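PDB 4K00: 1,4-dihydroxy-2-naphthoyl-CoA hydrolase from Synechocystis sp., which catalyses the hydrolysis of 1,4-dihydroxy-2-naphthoyl-CoA to 1,4-dihydroxy-2-naphthoate and CoA, a step in phylloquinone (vitamin K1) biosynthesis. Local coordinates for residues A[94-99]-A[112-117]. Sequence-based numbering, arbitrary orientation.
Sequences CDYEIS and THHVCI
C94 and T112 form an antiparallel hydrogen-bonded pair where strands 91-100 and 106-118 of a β hairpin run side by side in the antiparallel sheet of the hotdog fold. The amide of C94 donates to the carbonyl of T112 (N to O 2.8 Å, N-H...O 163°), and the N-H of T112 returns a longer bond to the carbonyl O of C94 at 3.0 Å.

A short chain of polar side-chain atoms lies on the face that carries C94 and T112. The Y96 ring reaches back along its own strand and crosses the T112 side chain at about a right angle, bringing its phenolic OH within 2.7 Å of T112 OG1 in a hydrogen bond made near the ring plane. T112 OG1 takes the position between backbone N and carbonyl carbon (chi1 59°), from which it also hydrogen-bonds H114 NE2 at 2.8 Å. The other branch, T112 CG2, packs against Y96 CE1 at 3.8 Å.

Sulfur and carbon contacts fill in beside this chain of polar groups. C94 CB lies 3.4 Å from T112 OG1, and its SG approaches H114 obliquely, 3.7 Å from NE2. Y37 of helix 26-43 meets both Y96 and H114, while F92 stacks on the imidazole. L61 of strand 57-68 touches T112 from the next strand.

A phenylalanine in place of Y96 would probably keep much of the ring packing but leave T112 OG1 without its phenolic partner and the threonine hydroxyl less firmly oriented toward H114. T112 OG1 is gripped by both Y96 OH and H114 NE2, pairing these buried polar atoms with one another; since the threonine hydroxyl carries a single proton, the directions of its two bonds are likely to depend on each other.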
loop_
_atom_site.group_PDB
_atom_site.type_symbol
_atom_site.label_atom_id
_atom_site.label_comp_id
_atom_site.label_asym_id
_atom_site.label_seq_id
_atom_site.Cartn_x
_atom_site.Cartn_y
_atom_site.Cartn_z
ATOM N N CYS A 94 -14.396 10.920 13.317
ATOM C CA CYS A 94 -13.027 11.190 13.737
ATOM C C CYS A 94 -12.485 12.435 13.032
ATOM O O CYS A 94 -12.626 12.582 11.817
ATOM C CB CYS A 94 -12.140 10.001 13.387
ATOM S SG CYS A 94 -12.555 8.461 14.236
ATOM N N ASP A 95 -11.871 13.323 13.812
ATOM C CA ASP A 95 -11.235 14.552 13.310
ATOM C C ASP A 95 -9.763 14.493 13.600
ATOM O O ASP A 95 -9.368 14.202 14.729
ATOM C CB ASP A 95 -11.783 15.773 14.039
ATOM C CG ASP A 95 -12.970 16.368 13.358
ATOM O OD1 ASP A 95 -12.773 17.079 12.348
ATOM O OD2 ASP A 95 -14.093 16.143 13.849
ATOM N N TYR A 96 -8.946 14.757 12.584
ATOM C CA TYR A 96 -7.504 14.551 12.697
ATOM C C TYR A 96 -6.779 15.827 12.337
ATOM O O TYR A 96 -7.166 16.520 11.399
ATOM C CB TYR A 96 -7.019 13.451 11.750
ATOM C CG TYR A 96 -7.792 12.151 11.750
ATOM C CD1 TYR A 96 -8.938 11.988 10.977
ATOM C CD2 TYR A 96 -7.343 11.064 12.487
ATOM C CE1 TYR A 96 -9.627 10.783 10.962
ATOM C CE2 TYR A 96 -8.015 9.853 12.467
ATOM C CZ TYR A 96 -9.154 9.714 11.700
ATOM O OH TYR A 96 -9.825 8.513 11.685
ATOM N N GLU A 97 -5.711 16.121 13.065
ATOM C CA GLU A 97 -4.690 17.049 12.583
ATOM C C GLU A 97 -3.349 16.350 12.564
ATOM O O GLU A 97 -2.996 15.676 13.533
ATOM C CB GLU A 97 -4.564 18.259 13.508
ATOM C CG GLU A 97 -5.809 19.106 13.627
ATOM C CD GLU A 97 -5.507 20.481 14.197
ATOM O OE1 GLU A 97 -4.688 20.572 15.132
ATOM O OE2 GLU A 97 -6.067 21.468 13.696
ATOM N N ILE A 98 -2.613 16.516 11.460
ATOM C CA ILE A 98 -1.280 15.927 11.326
ATOM C C ILE A 98 -0.237 17.032 11.329
ATOM O O ILE A 98 -0.313 17.984 10.543
ATOM C CB ILE A 98 -1.135 15.091 10.035
ATOM C CG1 ILE A 98 -2.259 14.064 9.940
ATOM C CG2 ILE A 98 0.221 14.391 10.001
ATOM C CD1 ILE A 98 -2.282 13.296 8.631
ATOM N N SER A 99 0.735 16.902 12.222
ATOM C CA SER A 99 1.741 17.928 12.394
ATOM C C SER A 99 3.127 17.303 12.511
ATOM O O SER A 99 3.256 16.123 12.850
ATOM C CB SER A 99 1.435 18.760 13.640
ATOM O OG SER A 99 1.360 17.920 14.782
ATOM N N THR A 112 -12.852 11.283 9.174
ATOM C CA THR A 112 -13.468 10.037 8.721
ATOM C C THR A 112 -14.765 9.794 9.500
ATOM O O THR A 112 -14.837 10.091 10.682
ATOM C CB THR A 112 -12.516 8.830 8.880
ATOM O OG1 THR A 112 -12.119 8.676 10.249
ATOM C CG2 THR A 112 -11.263 8.991 8.017
ATOM N N HIS A 113 -15.794 9.298 8.819
ATOM C CA HIS A 113 -17.063 8.944 9.443
ATOM C C HIS A 113 -17.264 7.443 9.297
ATOM O O HIS A 113 -16.956 6.852 8.240
ATOM C CB HIS A 113 -18.253 9.630 8.764
ATOM C CG HIS A 113 -18.204 11.127 8.767
ATOM N ND1 HIS A 113 -17.171 11.852 9.324
ATOM C CD2 HIS A 113 -19.072 12.037 8.268
ATOM C CE1 HIS A 113 -17.405 13.145 9.164
ATOM N NE2 HIS A 113 -18.554 13.282 8.533
ATOM N N HIS A 114 -17.815 6.848 10.340
ATOM C CA HIS A 114 -17.917 5.405 10.472
ATOM C C HIS A 114 -19.315 5.079 10.962
ATOM O O HIS A 114 -19.864 5.769 11.840
ATOM C CB HIS A 114 -16.917 4.888 11.513
ATOM C CG HIS A 114 -15.523 5.403 11.334
ATOM N ND1 HIS A 114 -14.469 4.584 10.996
ATOM C CD2 HIS A 114 -15.005 6.646 11.473
ATOM C CE1 HIS A 114 -13.361 5.303 10.931
ATOM N NE2 HIS A 114 -13.662 6.560 11.203
ATOM N N VAL A 115 -19.900 4.020 10.418
ATOM C CA VAL A 115 -21.220 3.632 10.837
ATOM C C VAL A 115 -21.250 2.158 11.183
ATOM O O VAL A 115 -20.488 1.354 10.638
ATOM C CB VAL A 115 -22.278 3.923 9.767
ATOM C CG1 VAL A 115 -22.250 5.391 9.366
ATOM C CG2 VAL A 115 -22.075 3.019 8.565
ATOM N N CYS A 116 -22.130 1.815 12.109
ATOM C CA CYS A 116 -22.342 0.433 12.458
ATOM C C CYS A 116 -23.534 -0.094 11.685
ATOM O O CYS A 116 -24.606 0.507 11.718
ATOM C CB CYS A 116 -22.584 0.312 13.953
ATOM S SG CYS A 116 -22.835 -1.376 14.519
ATOM N N ILE A 117 -23.338 -1.211 10.984
ATOM C CA ILE A 117 -24.432 -1.872 10.281
ATOM C C ILE A 117 -24.542 -3.344 10.672
ATOM O O ILE A 117 -23.535 -4.027 10.881
ATOM C CB ILE A 117 -24.289 -1.765 8.751
ATOM C CG1 ILE A 117 -22.940 -2.317 8.293
ATOM C CG2 ILE A 117 -24.437 -0.321 8.305
ATOM C CD1 ILE A 117 -22.767 -2.373 6.789
#